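Local coordinates for putative cell filamentation protein (Bartonella quintana, PDB 4N67), which probably acts as a Fic-domain AMP transferase (AMPylator), a VirB-translocated Bep effector directed at host proteins, and here binds ADP, at residues G175-F180 and I211-K216; F138-A143 and P203-F208; V46-E51 and M167-Q172. The protein carries 2 engineered substitutions. All blocks are in the same frame, centred on the assembly; numbering follows the deposited sequence.

Contact 1. Residues G175-F180 and I211-K216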
ATOM      1  N   GLY A 175      -2.965   7.841 -17.831  1.00 20.93           N
ATOM      2  CA  GLY A 175      -2.743   7.237 -19.158  1.00 21.78           C
ATOM      3  C   GLY A 175      -1.676   6.155 -19.229  1.00 21.48           C
ATOM      4  O   GLY A 175      -1.236   5.796 -20.312  1.00 22.94           O
ATOM      5  N   TYR A 176      -1.284   5.595 -18.100  1.00 19.56           N
ATOM      6  CA  TYR A 176      -0.239   4.550 -18.081  1.00 19.50           C
ATOM      7  C   TYR A 176      -0.724   3.282 -17.396  1.00 19.09           C
ATOM      8  O   TYR A 176      -1.409   3.340 -16.353  1.00 19.83           O
ATOM      9  CB  TYR A 176       0.985   5.079 -17.351  1.00 19.35           C
ATOM     10  CG  TYR A 176       1.754   6.120 -18.123  1.00 20.13           C
ATOM     11  CD1 TYR A 176       2.630   5.735 -19.117  1.00 21.30           C
ATOM     12  CD2 TYR A 176       1.592   7.507 -17.891  1.00 20.65           C
ATOM     13  CE1 TYR A 176       3.339   6.651 -19.859  1.00 21.80           C
ATOM     14  CE2 TYR A 176       2.304   8.427 -18.637  1.00 21.43           C
ATOM     15  CZ  TYR A 176       3.180   8.003 -19.621  1.00 22.49           C
ATOM     16  OH  TYR A 176       3.906   8.902 -20.410  1.00 23.94           O
ATOM     17  N   LYS A 177      -0.374   2.128 -17.966  1.00 18.73           N
ATOM     18  CA  LYS A 177      -0.662   0.848 -17.364  1.00 18.59           C
ATOM     19  C   LYS A 177       0.553   0.455 -16.538  1.00 17.50           C
ATOM     20  O   LYS A 177       1.631   0.337 -17.074  1.00 17.75           O
ATOM     21  CB  LYS A 177      -0.927  -0.242 -18.416  1.00 21.10           C
ATOM     22  CG  LYS A 177      -1.180  -1.580 -17.747  1.00 23.10           C
ATOM     23  CD  LYS A 177      -1.721  -2.660 -18.653  1.00 26.91           C
ATOM     24  CE  LYS A 177      -1.936  -3.935 -17.853  1.00 28.91           C
ATOM     25  NZ  LYS A 177      -2.780  -3.745 -16.650  1.00 31.07           N
ATOM     26  N   ILE A 178       0.365   0.240 -15.234  1.00 15.66           N
ATOM     27  CA  ILE A 178       1.443  -0.217 -14.337  1.00 15.94           C
ATOM     28  C   ILE A 178       1.092  -1.648 -13.966  1.00 16.68           C
ATOM     29  O   ILE A 178       0.022  -1.886 -13.403  1.00 16.95           O
ATOM     30  CB  ILE A 178       1.546   0.653 -13.070  1.00 15.03           C
ATOM     31  CG1 ILE A 178       1.850   2.109 -13.440  1.00 15.03           C
ATOM     32  CG2 ILE A 178       2.594   0.086 -12.107  1.00 15.33           C
ATOM     33  CD1 ILE A 178       1.896   3.058 -12.246  1.00 14.60           C
ATOM     34  N   ASP A 179       1.982  -2.589 -14.294  1.00 18.67           N
ATOM     35  CA  ASP A 179       1.689  -4.039 -14.147  1.00 19.34           C
ATOM     36  C   ASP A 179       2.728  -4.716 -13.265  1.00 19.46           C
ATOM     37  O   ASP A 179       3.810  -5.112 -13.723  1.00 19.83           O
ATOM     38  CB  ASP A 179       1.590  -4.695 -15.531  1.00 21.30           C
ATOM     39  CG  ASP A 179       1.122  -6.155 -15.465  1.00 22.71           C
ATOM     40  OD1 ASP A 179       1.017  -6.691 -14.327  1.00 24.12           O
ATOM     41  OD2 ASP A 179       0.875  -6.722 -16.545  1.00 26.40           O
ATOM     42  N   PHE A 180       2.395  -4.880 -11.990  1.00 18.67           N
ATOM     43  CA  PHE A 180       3.365  -5.397 -11.029  1.00 18.79           C
ATOM     44  C   PHE A 180       3.618  -6.874 -11.195  1.00 20.37           C
ATOM     45  O   PHE A 180       4.601  -7.370 -10.676  1.00 21.54           O
ATOM     46  CB  PHE A 180       2.922  -5.127  -9.596  1.00 18.12           C
ATOM     47  CG  PHE A 180       3.025  -3.683  -9.207  1.00 16.60           C
ATOM     48  CD1 PHE A 180       4.210  -3.185  -8.730  1.00 16.50           C
ATOM     49  CD2 PHE A 180       1.920  -2.844  -9.267  1.00 16.13           C
ATOM     50  CE1 PHE A 180       4.333  -1.872  -8.328  1.00 16.50           C
ATOM     51  CE2 PHE A 180       2.030  -1.513  -8.876  1.00 15.08           C
ATOM     52  CZ  PHE A 180       3.230  -1.022  -8.400  1.00 15.59           C
ATOM     53  N   ILE A 211       7.829  -1.916 -15.647  1.00 19.84           N
ATOM     54  CA  ILE A 211       6.478  -2.465 -15.563  1.00 19.27           C
ATOM     55  C   ILE A 211       5.414  -1.522 -16.089  1.00 18.84           C
ATOM     56  O   ILE A 211       4.244  -1.821 -15.958  1.00 19.06           O
ATOM     57  CB  ILE A 211       6.120  -2.865 -14.117  1.00 18.74           C
ATOM     58  CG1 ILE A 211       5.977  -1.648 -13.189  1.00 17.77           C
ATOM     59  CG2 ILE A 211       7.154  -3.853 -13.589  1.00 19.65           C
ATOM     60  CD1 ILE A 211       5.497  -1.988 -11.775  1.00 17.07           C
ATOM     61  N   THR A 212       5.811  -0.408 -16.703  1.00 18.43           N
ATOM     62  CA  THR A 212       4.847   0.610 -17.144  1.00 18.07           C
ATOM     63  C   THR A 212       4.873   0.764 -18.655  1.00 18.43           C
ATOM     64  O   THR A 212       5.940   0.738 -19.282  1.00 18.55           O
ATOM     65  CB  THR A 212       5.162   1.975 -16.487  1.00 17.80           C
ATOM     66  OG1 THR A 212       5.160   1.830 -15.066  1.00 17.55           O
ATOM     67  CG2 THR A 212       4.123   3.024 -16.862  1.00 18.08           C
ATOM     68  N   HIS A 213       3.696   0.911 -19.258  1.00 18.26           N
ATOM     69  CA  HIS A 213       3.613   1.356 -20.644  1.00 19.17           C
ATOM     70  C   HIS A 213       2.459   2.322 -20.819  1.00 19.05           C
ATOM     71  O   HIS A 213       1.507   2.275 -20.049  1.00 17.34           O
ATOM     72  CB  HIS A 213       3.509   0.165 -21.629  1.00 20.30           C
ATOM     73  CG  HIS A 213       2.246  -0.646 -21.518  1.00 19.85           C
ATOM     74  ND1 HIS A 213       1.018  -0.219 -21.979  1.00 20.65           N
ATOM     75  CD2 HIS A 213       2.050  -1.891 -21.032  1.00 20.10           C
ATOM     76  CE1 HIS A 213       0.126  -1.173 -21.787  1.00 20.05           C
ATOM     77  NE2 HIS A 213       0.723  -2.187 -21.205  1.00 20.38           N
ATOM     78  N   PRO A 214       2.554   3.219 -21.812  1.00 19.97           N
ATOM     79  CA  PRO A 214       1.412   4.084 -22.063  1.00 21.03           C
ATOM     80  C   PRO A 214       0.214   3.301 -22.596  1.00 22.50           C
ATOM     81  O   PRO A 214       0.374   2.388 -23.396  1.00 23.28           O
ATOM     82  CB  PRO A 214       1.941   5.077 -23.090  1.00 21.73           C
ATOM     83  CG  PRO A 214       3.015   4.343 -23.795  1.00 22.19           C
ATOM     84  CD  PRO A 214       3.665   3.501 -22.742  1.00 21.52           C
ATOM     85  N   GLN A 215      -0.992   3.652 -22.161  1.00 24.53           N
ATOM     86  CA  GLN A 215      -2.191   2.948 -22.646  1.00 27.90           C
ATOM     87  C   GLN A 215      -2.507   3.349 -24.092  1.00 29.67           C
ATOM     88  O   GLN A 215      -2.056   4.389 -24.551  1.00 27.71           O
ATOM     89  CB  GLN A 215      -3.401   3.214 -21.739  1.00 30.43           C
ATOM     90  CG  GLN A 215      -3.168   2.793 -20.283  1.00 32.87           C
ATOM     91  CD  GLN A 215      -4.295   3.162 -19.317  1.00 36.36           C
ATOM     92  OE1 GLN A 215      -4.745   4.316 -19.242  1.00 37.72           O
ATOM     93  NE2 GLN A 215      -4.736   2.179 -18.551  1.00 39.03           N
ATOM     94  N   LYS A 216      -3.303   2.525 -24.775  1.00 34.12           N
ATOM     95  CA  LYS A 216      -3.750   2.805 -26.160  1.00 37.51           C
ATOM     96  C   LYS A 216      -4.261   4.225 -26.367  1.00 40.24           C
ATOM     97  O   LYS A 216      -3.857   4.900 -27.311  1.00 42.82           O
ATOM     98  CB  LYS A 216      -4.855   1.826 -26.590  1.00 39.25           C
TER
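Ile211 lays its CD1 methyl over one face of the Phe180 ring, displaced toward the rim, with Ile211 CD1 3.5 Å from Phe180 CD1. The same methyl meets the CG2 branch of Ile178, at 3.6 Å from Ile211 CD1, shared between an aromatic face and an aliphatic branch. The CG1 arm of Ile211 starts between the backbone N and the carbonyl carbon (chi1 68°) and runs straight on to CD1. Ile178 and Thr212 run alongside each other on one face of the ribbon, Ile178 CG1 lying 3.7 Å from Thr212 OG1, a hydroxyl that is already hydrogen-bonded to Phe208 O.

On the other face Lys177 and His213 run parallel to one another. Lys177 CB makes a CH-pi contact over the imidazole, 3.9 Å from the centre of the His213 ring, and Lys177 CD follows past NE2. His213 ND1 donates almost straight to Pro214 O, 3.0 Å away and lying in the ring plane, although it approaches from above the carbonyl plane of Pro214; the bond fixes the rotation of the imidazole. Tyr176 leans across Pro214, while its OH bonds to Leu133 O and its ring stacks on Phe138.

Backbone bonds tie the pieces together. Lys177 N donates to His213 O at 2.8 Å and His213 N returns to Lys177 O at 3.1 Å; beyond this pair, Asp179 N reaches Ile211 O. At the far end Gln215 N gives a straight bond of 2.8 Å to Gly175 O. This is a two-stranded antiparallel ribbon whose strands are joined not by a tight hairpin but by a largely helical excursion. At the end away from that excursion, the Schellman motif at Gly175, closing helix 164-174, faces Gln215, the N-cap of helix 216-220.

Contact 2. Residues F138-A143 and P203-F208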
ATOM      1  N   PHE A 138       7.123   9.990 -15.876  1.00 19.96           N
ATOM      2  CA  PHE A 138       6.056   9.359 -15.154  1.00 18.42           C
ATOM      3  C   PHE A 138       6.648   8.272 -14.255  1.00 17.98           C
ATOM      4  O   PHE A 138       6.301   8.163 -13.067  1.00 17.11           O
ATOM      5  CB  PHE A 138       4.997   8.767 -16.078  1.00 18.01           C
ATOM      6  CG  PHE A 138       3.946   8.030 -15.315  1.00 17.14           C
ATOM      7  CD1 PHE A 138       2.897   8.711 -14.715  1.00 16.86           C
ATOM      8  CD2 PHE A 138       4.056   6.672 -15.108  1.00 17.20           C
ATOM      9  CE1 PHE A 138       1.957   8.045 -13.945  1.00 16.27           C
ATOM     10  CE2 PHE A 138       3.133   5.994 -14.338  1.00 16.55           C
ATOM     11  CZ  PHE A 138       2.078   6.685 -13.765  1.00 16.09           C
ATOM     12  N   ALA A 139       7.538   7.450 -14.824  1.00 18.26           N
ATOM     13  CA  ALA A 139       8.162   6.365 -14.041  1.00 18.53           C
ATOM     14  C   ALA A 139       8.908   6.901 -12.835  1.00 18.69           C
ATOM     15  O   ALA A 139       8.786   6.340 -11.733  1.00 18.27           O
ATOM     16  CB  ALA A 139       9.060   5.470 -14.881  1.00 19.53           C
ATOM     17  N   ALA A 140       9.661   7.977 -13.010  1.00 19.29           N
ATOM     18  CA  ALA A 140      10.430   8.528 -11.890  1.00 19.83           C
ATOM     19  C   ALA A 140       9.491   9.072 -10.815  1.00 19.38           C
ATOM     20  O   ALA A 140       9.725   8.907  -9.615  1.00 20.46           O
ATOM     21  CB  ALA A 140      11.374   9.622 -12.381  1.00 20.94           C
ATOM     22  N   ASN A 141       8.417   9.726 -11.241  1.00 18.95           N
ATOM     23  CA  ASN A 141       7.507  10.327 -10.306  1.00 18.46           C
ATOM     24  C   ASN A 141       6.699   9.245  -9.589  1.00 17.38           C
ATOM     25  O   ASN A 141       6.441   9.373  -8.390  1.00 16.53           O
ATOM     26  CB  ASN A 141       6.564  11.315 -10.998  1.00 19.21           C
ATOM     27  CG  ASN A 141       7.150  12.712 -11.091  1.00 20.84           C
ATOM     28  OD1 ASN A 141       7.012  13.504 -10.168  1.00 22.31           O
ATOM     29  ND2 ASN A 141       7.779  13.023 -12.205  1.00 22.67           N
ATOM     30  N   ALA A 142       6.320   8.204 -10.319  1.00 16.40           N
ATOM     31  CA  ALA A 142       5.556   7.104  -9.708  1.00 16.23           C
ATOM     32  C   ALA A 142       6.409   6.445  -8.662  1.00 16.26           C
ATOM     33  O   ALA A 142       5.914   6.065  -7.575  1.00 15.67           O
ATOM     34  CB  ALA A 142       5.129   6.096 -10.754  1.00 16.54           C
ATOM     35  N   ALA A 143       7.700   6.302  -8.961  1.00 16.72           N
ATOM     36  CA  ALA A 143       8.622   5.678  -7.992  1.00 17.38           C
ATOM     37  C   ALA A 143       8.720   6.510  -6.720  1.00 17.77           C
ATOM     38  O   ALA A 143       8.766   5.941  -5.616  1.00 17.44           O
ATOM     39  CB  ALA A 143      10.010   5.465  -8.607  1.00 18.41           C
ATOM     40  N   PRO A 203      16.826   1.811  -7.939  1.00 24.97           N
ATOM     41  CA  PRO A 203      16.129   0.558  -8.214  1.00 23.84           C
ATOM     42  C   PRO A 203      14.622   0.719  -8.369  1.00 22.67           C
ATOM     43  O   PRO A 203      14.020   0.052  -9.204  1.00 22.18           O
ATOM     44  CB  PRO A 203      16.521  -0.324  -7.030  1.00 24.57           C
ATOM     45  CG  PRO A 203      17.899   0.142  -6.725  1.00 25.51           C
ATOM     46  CD  PRO A 203      17.843   1.636  -6.883  1.00 25.71           C
ATOM     47  N   MET A 204      14.025   1.600  -7.581  1.00 21.61           N
ATOM     48  CA  MET A 204      12.575   1.809  -7.696  1.00 20.24           C
ATOM     49  C   MET A 204      12.215   2.471  -9.020  1.00 20.69           C
ATOM     50  O   MET A 204      11.192   2.108  -9.613  1.00 19.60           O
ATOM     51  CB  MET A 204      12.027   2.645  -6.533  1.00 19.75           C
ATOM     52  CG  MET A 204      10.507   2.592  -6.393  1.00 18.93           C
ATOM     53  SD  MET A 204       9.855   0.990  -5.917  1.00 18.26           S
ATOM     54  CE  MET A 204      10.303   0.999  -4.183  1.00 18.38           C
ATOM     55  N   LYS A 205      13.023   3.443  -9.447  1.00 21.60           N
ATOM     56  CA  LYS A 205      12.810   4.083 -10.745  1.00 22.59           C
ATOM     57  C   LYS A 205      12.875   3.047 -11.868  1.00 22.64           C
ATOM     58  O   LYS A 205      12.007   3.005 -12.731  1.00 21.58           O
ATOM     59  CB  LYS A 205      13.834   5.193 -10.952  1.00 25.51           C
ATOM     60  CG  LYS A 205      13.784   5.838 -12.329  1.00 28.18           C
ATOM     61  CD  LYS A 205      14.948   6.787 -12.542  1.00 31.37           C
ATOM     62  CE  LYS A 205      16.281   6.073 -12.654  1.00 33.03           C
ATOM     63  NZ  LYS A 205      16.779   5.814 -14.038  1.00 35.26           N
ATOM     64  N   ASP A 206      13.868   2.169 -11.822  1.00 23.57           N
ATOM     65  CA  ASP A 206      14.042   1.157 -12.857  1.00 24.51           C
ATOM     66  C   ASP A 206      12.863   0.188 -12.876  1.00 22.78           C
ATOM     67  O   ASP A 206      12.426  -0.270 -13.933  1.00 22.36           O
ATOM     68  CB  ASP A 206      15.347   0.379 -12.629  1.00 26.79           C
ATOM     69  CG  ASP A 206      16.605   1.214 -12.883  1.00 29.76           C
ATOM     70  OD1 ASP A 206      16.524   2.346 -13.406  1.00 32.35           O
ATOM     71  OD2 ASP A 206      17.705   0.716 -12.544  1.00 33.35           O
ATOM     72  N   LEU A 207      12.409  -0.181 -11.680  1.00 21.22           N
ATOM     73  CA  LEU A 207      11.271  -1.058 -11.507  1.00 19.99           C
ATOM     74  C   LEU A 207      10.037  -0.458 -12.209  1.00 19.12           C
ATOM     75  O   LEU A 207       9.390  -1.122 -13.009  1.00 18.80           O
ATOM     76  CB  LEU A 207      11.012  -1.279 -10.002  1.00 19.81           C
ATOM     77  CG  LEU A 207       9.896  -2.272  -9.666  1.00 19.41           C
ATOM     78  CD1 LEU A 207      10.142  -2.890  -8.274  1.00 19.46           C
ATOM     79  CD2 LEU A 207       8.517  -1.652  -9.756  1.00 19.09           C
ATOM     80  N   PHE A 208       9.749   0.800 -11.925  1.00 18.49           N
ATOM     81  CA  PHE A 208       8.564   1.429 -12.528  1.00 17.56           C
ATOM     82  C   PHE A 208       8.721   1.587 -14.033  1.00 18.82           C
ATOM     83  O   PHE A 208       7.786   1.349 -14.754  1.00 18.77           O
ATOM     84  CB  PHE A 208       8.156   2.732 -11.818  1.00 17.00           C
ATOM     85  CG  PHE A 208       7.307   2.489 -10.604  1.00 15.72           C
ATOM     86  CD1 PHE A 208       7.873   2.279  -9.341  1.00 15.78           C
ATOM     87  CD2 PHE A 208       5.931   2.385 -10.733  1.00 15.16           C
ATOM     88  CE1 PHE A 208       7.073   1.982  -8.261  1.00 14.65           C
ATOM     89  CE2 PHE A 208       5.136   2.106  -9.651  1.00 14.96           C
ATOM     90  CZ  PHE A 208       5.699   1.900  -8.426  1.00 14.34           C
TER
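Phe208 sets its ring against the backbone of Ala142 and Ala143: Ala142 O and Ala143 N lie over one face, both displaced toward the rim. At one side of the ring Phe208 CD1 is 3.7 Å from Ala143 CA; at the other Phe208 CD2 meets the Ala142 CB methyl at 3.8 Å. The ring thus rests on the helix surface and overlaps two successive alanines. At the root of the side chain, Phe208 CB lies 3.7 Å from Ala139 O. From its own helix, Leu207 CD2 lies over the opposite face of the ring, offset toward the rim, and Met204 O at the edge, in plane.

One turn earlier Met204 packs beside Phe208 on Ala143, whose CB sits 3.7 Å from Met204 CG and at a similar distance from the Met204 carbonyl oxygen. Its CG is anti to the backbone N (chi1 -165°), and the bent side chain also touches Phe146, Thr147 and Asp150 of helix 135-152; it lies about 6 Å from the bound ADP. Lys205 brushes Ala140 with its aliphatic part, Lys205 CG being 4.3 Å from Ala140 CA, while its ammonium turns to Asp206 in a salt bridge.

No hydrogen bond spans the two segments; small alanine side chains let the backbones come close, to 5.2 Å between Ala139 CA and Phe208 CA. The two helical segments are 8.0 Å apart on axis and run at 125° to each other.

Farther out, Met167 of helix 164-174 touches both Ala142 and Phe208, and helix 185-198 lends Met188 and Ser192 to Met204. Helix 202-211 thus packs against helix 135-152, with helices 164-174 and 185-198 around the pair, and leads directly into strand 212-214.

Contact 3. Residues V46-E51 and M167-Q172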
ATOM      1  N   VAL A  46      -8.721  -8.131  -8.313  1.00 14.00           N
ATOM      2  CA  VAL A  46      -9.276  -8.332  -9.635  1.00 14.92           C
ATOM      3  C   VAL A  46     -10.583  -7.546  -9.748  1.00 15.36           C
ATOM      4  O   VAL A  46     -10.816  -6.844 -10.715  1.00 16.13           O
ATOM      5  CB  VAL A  46      -9.511  -9.831  -9.951  1.00 15.60           C
ATOM      6  CG1 VAL A  46     -10.295 -10.005 -11.232  1.00 16.58           C
ATOM      7  CG2 VAL A  46      -8.179 -10.586 -10.024  1.00 15.94           C
ATOM      8  N   ASN A  47     -11.431  -7.644  -8.724  1.00 15.95           N
ATOM      9  CA  ASN A  47     -12.737  -7.008  -8.787  1.00 17.15           C
ATOM     10  C   ASN A  47     -12.623  -5.486  -8.660  1.00 17.02           C
ATOM     11  O   ASN A  47     -13.334  -4.745  -9.339  1.00 18.34           O
ATOM     12  CB  ASN A  47     -13.665  -7.604  -7.711  1.00 17.83           C
ATOM     13  CG  ASN A  47     -13.952  -9.092  -7.924  1.00 18.96           C
ATOM     14  OD1 ASN A  47     -13.726  -9.656  -9.012  1.00 19.34           O
ATOM     15  ND2 ASN A  47     -14.459  -9.746  -6.876  1.00 20.04           N
ATOM     16  N   PHE A  48     -11.698  -5.021  -7.826  1.00 15.86           N
ATOM     17  CA  PHE A  48     -11.495  -3.586  -7.609  1.00 15.78           C
ATOM     18  C   PHE A  48     -10.977  -2.898  -8.852  1.00 16.38           C
ATOM     19  O   PHE A  48     -11.310  -1.728  -9.097  1.00 16.40           O
ATOM     20  CB  PHE A  48     -10.559  -3.309  -6.421  1.00 15.11           C
ATOM     21  CG  PHE A  48     -10.487  -1.859  -6.027  1.00 14.63           C
ATOM     22  CD1 PHE A  48     -11.458  -1.296  -5.219  1.00 15.32           C
ATOM     23  CD2 PHE A  48      -9.457  -1.049  -6.448  1.00 14.37           C
ATOM     24  CE1 PHE A  48     -11.403   0.027  -4.863  1.00 15.46           C
ATOM     25  CE2 PHE A  48      -9.390   0.272  -6.086  1.00 15.02           C
ATOM     26  CZ  PHE A  48     -10.365   0.821  -5.299  1.00 14.95           C
ATOM     27  N   ARG A  49     -10.243  -3.625  -9.690  1.00 17.10           N
ATOM     28  CA  ARG A  49      -9.739  -3.057 -10.950  1.00 18.65           C
ATOM     29  C   ARG A  49     -10.848  -2.576 -11.881  1.00 20.09           C
ATOM     30  O   ARG A  49     -10.604  -1.670 -12.687  1.00 21.16           O
ATOM     31  CB  ARG A  49      -8.794  -4.037 -11.672  1.00 18.89           C
ATOM     32  CG  ARG A  49      -7.430  -4.142 -11.045  1.00 19.88           C
ATOM     33  CD  ARG A  49      -6.574  -5.223 -11.685  1.00 20.33           C
ATOM     34  NE  ARG A  49      -5.340  -5.362 -10.945  1.00 19.90           N
ATOM     35  CZ  ARG A  49      -4.935  -6.420 -10.263  1.00 19.40           C
ATOM     36  NH1 ARG A  49      -5.583  -7.588 -10.315  1.00 19.59           N
ATOM     37  NH2 ARG A  49      -3.816  -6.338  -9.555  1.00 19.90           N
ATOM     38  N   LEU A  50     -12.053  -3.125 -11.749  1.00 20.34           N
ATOM     39  CA  LEU A  50     -13.201  -2.715 -12.558  1.00 22.19           C
ATOM     40  C   LEU A  50     -13.757  -1.350 -12.164  1.00 21.34           C
ATOM     41  O   LEU A  50     -14.516  -0.754 -12.941  1.00 22.40           O
ATOM     42  CB  LEU A  50     -14.323  -3.757 -12.470  1.00 24.38           C
ATOM     43  CG  LEU A  50     -13.940  -5.185 -12.873  1.00 26.39           C
ATOM     44  CD1 LEU A  50     -15.107  -6.130 -12.613  1.00 28.80           C
ATOM     45  CD2 LEU A  50     -13.483  -5.280 -14.316  1.00 26.55           C
ATOM     46  N   GLU A  51     -13.379  -0.843 -10.991  1.00 19.82           N
ATOM     47  CA  GLU A  51     -13.856   0.461 -10.538  1.00 20.47           C
ATOM     48  C   GLU A  51     -13.086   1.606 -11.181  1.00 20.22           C
ATOM     49  O   GLU A  51     -11.895   1.508 -11.407  1.00 20.06           O
ATOM     50  CB  GLU A  51     -13.781   0.546  -9.011  1.00 20.96           C
ATOM     51  CG  GLU A  51     -14.657  -0.499  -8.317  1.00 22.36           C
ATOM     52  CD  GLU A  51     -16.137  -0.403  -8.657  1.00 24.40           C
ATOM     53  OE1 GLU A  51     -16.624   0.725  -8.914  1.00 26.25           O
ATOM     54  OE2 GLU A  51     -16.824  -1.463  -8.663  1.00 27.05           O
ATOM     55  N   MET A 167      -1.183   2.683  -6.956  1.00 10.81           N
ATOM     56  CA  MET A 167      -0.383   3.025  -8.139  1.00 11.59           C
ATOM     57  C   MET A 167      -1.021   2.599  -9.431  1.00 11.80           C
ATOM     58  O   MET A 167      -0.986   3.345 -10.416  1.00 11.77           O
ATOM     59  CB  MET A 167       1.006   2.397  -8.074  1.00 12.36           C
ATOM     60  CG  MET A 167       1.817   2.815  -6.887  1.00 13.03           C
ATOM     61  SD  MET A 167       1.967   4.580  -6.622  1.00 13.75           S
ATOM     62  CE  MET A 167       2.728   5.128  -8.152  1.00 14.14           C
ATOM     63  N   GLU A 168      -1.637   1.421  -9.451  1.00 11.71           N
ATOM     64  CA  GLU A 168      -2.308   0.995 -10.671  1.00 12.79           C
ATOM     65  C   GLU A 168      -3.364   2.001 -11.097  1.00 12.45           C
ATOM     66  O   GLU A 168      -3.466   2.368 -12.267  1.00 12.41           O
ATOM     67  CB  GLU A 168      -2.979  -0.364 -10.492  1.00 13.69           C
ATOM     68  CG  GLU A 168      -2.059  -1.572 -10.336  1.00 15.18           C
ATOM     69  CD  GLU A 168      -2.827  -2.904 -10.363  1.00 16.73           C
ATOM     70  OE1 GLU A 168      -3.839  -2.987 -11.081  1.00 18.67           O
ATOM     71  OE2 GLU A 168      -2.383  -3.822  -9.656  1.00 20.02           O
ATOM     72  N   LYS A 169      -4.145   2.489 -10.135  0.60 12.40           N
ATOM     73  CA  LYS A 169      -5.220   3.397 -10.461  0.60 13.04           C
ATOM     74  C   LYS A 169      -4.720   4.808 -10.769  0.60 12.64           C
ATOM     75  O   LYS A 169      -5.233   5.472 -11.669  0.60 12.81           O
ATOM     76  CB  LYS A 169      -6.275   3.400  -9.351  0.60 13.61           C
ATOM     77  CG  LYS A 169      -7.086   2.107  -9.322  0.60 14.81           C
ATOM     78  CD  LYS A 169      -8.125   2.066 -10.448  0.60 16.12           C
ATOM     79  CE  LYS A 169      -8.546   0.648 -10.801  0.60 17.38           C
ATOM     80  NZ  LYS A 169      -9.179   0.566 -12.136  0.60 18.27           N
ATOM     81  N   LEU A 170      -3.696   5.254 -10.052  1.00 12.29           N
ATOM     82  CA  LEU A 170      -3.053   6.535 -10.360  1.00 12.72           C
ATOM     83  C   LEU A 170      -2.506   6.511 -11.791  1.00 13.27           C
ATOM     84  O   LEU A 170      -2.703   7.443 -12.578  1.00 13.47           O
ATOM     85  CB  LEU A 170      -1.929   6.798  -9.368  1.00 12.62           C
ATOM     86  CG  LEU A 170      -1.187   8.125  -9.494  1.00 13.24           C
ATOM     87  CD1 LEU A 170      -2.087   9.315  -9.204  1.00 13.75           C
ATOM     88  CD2 LEU A 170       0.037   8.117  -8.577  1.00 13.41           C
ATOM     89  N   GLY A 171      -1.814   5.431 -12.137  1.00 13.44           N
ATOM     90  CA  GLY A 171      -1.320   5.246 -13.492  1.00 14.74           C
ATOM     91  C   GLY A 171      -2.432   5.315 -14.528  1.00 15.51           C
ATOM     92  O   GLY A 171      -2.348   6.046 -15.514  1.00 15.98           O
ATOM     93  N   GLN A 172      -3.496   4.565 -14.264  1.00 16.01           N
ATOM     94  CA  GLN A 172      -4.616   4.472 -15.175  1.00 17.67           C
ATOM     95  C   GLN A 172      -5.207   5.839 -15.463  1.00 18.18           C
ATOM     96  O   GLN A 172      -5.475   6.185 -16.625  1.00 19.53           O
ATOM     97  CB  GLN A 172      -5.680   3.536 -14.626  1.00 18.76           C
ATOM     98  CG  GLN A 172      -6.888   3.341 -15.541  1.00 21.46           C
ATOM     99  CD  GLN A 172      -7.960   2.482 -14.894  1.00 23.29           C
ATOM    100  OE1 GLN A 172      -7.779   1.944 -13.794  1.00 26.80           O
ATOM    101  NE2 GLN A 172      -9.099   2.367 -15.561  1.00 26.48           N
TER
HETATM  102  O   HOH W   1     -11.327   0.829 -14.309  1.00 38.79           O
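Arg49 and Glu168 meet edge to edge, guanidinium and carboxylate lying almost in one plane, 3° apart. The arginine grips side-on, one nitrogen to each oxygen: Arg49 NE to Glu168 OE1 is 2.8 Å, and Arg49 NH2 to Glu168 OE2 is 2.9 Å. Both bonds are close to straight, and both carboxylate oxygens use their syn lone pairs. An extended run from CG to NE carries the guanidinium out from the Arg49 backbone to its partner. Phe48, the other flat group, only grazes this contact, its ring approached obliquely by Lys169 CG at 4.4 Å from Phe48 CE2; the ring otherwise packs on Tyr61, Ile65 and Cys68 of helix 59-70.

Lys169 makes the second link. It is modelled in two conformations, and in the one described here the chain bends at its second torsion (chi2 -76°) to bring the ammonium against the type I turn from Phe48 to Glu51. Lys169 NZ donates to Arg49 O at 2.7 Å and to Glu51 O at 3.0 Å, the second nearly in line with the carbonyl bond. A third acceptor, Gln172 OE1, comes from the lysine's own helix at 2.6 Å. Water 1 donates to Glu51 O and accepts from Gln172 NE2, bridging the same gap.

A bidentate salt bridge thus pins the type I turn to helix 164-174, and in this conformer the lysine adds its bonds to neutral oxygens. The carboxylate of Glu168 probably offsets the arginine's charge, whereas the ammonium is probably stabilised by the carbonyl and amide oxygens around it.

How the contacts relate
Contact 2 is the buried one, an apolar helix-on-helix packing without a hydrogen bond between its segments; contacts 1 and 3 are only partly buried, contact 1 held largely by backbone bonds and contact 3 by charged side chains. Contacts 1 and 2 share a chain path, since helix 202-211 runs straight into strand 212-214; there the Phe180 and Phe208 rings touch, and Phe138 packs on Ile178 and Thr212. Contact 3 joins them through helix 164-174: Gly171 lies against Phe138, and its carbonyl oxygen probably accepts a hydrogen bond from Tyr176 N. That helix therefore turns an apolar side to contact 2 and a polar one to the turn at 48-51, before leading into strand 176-178.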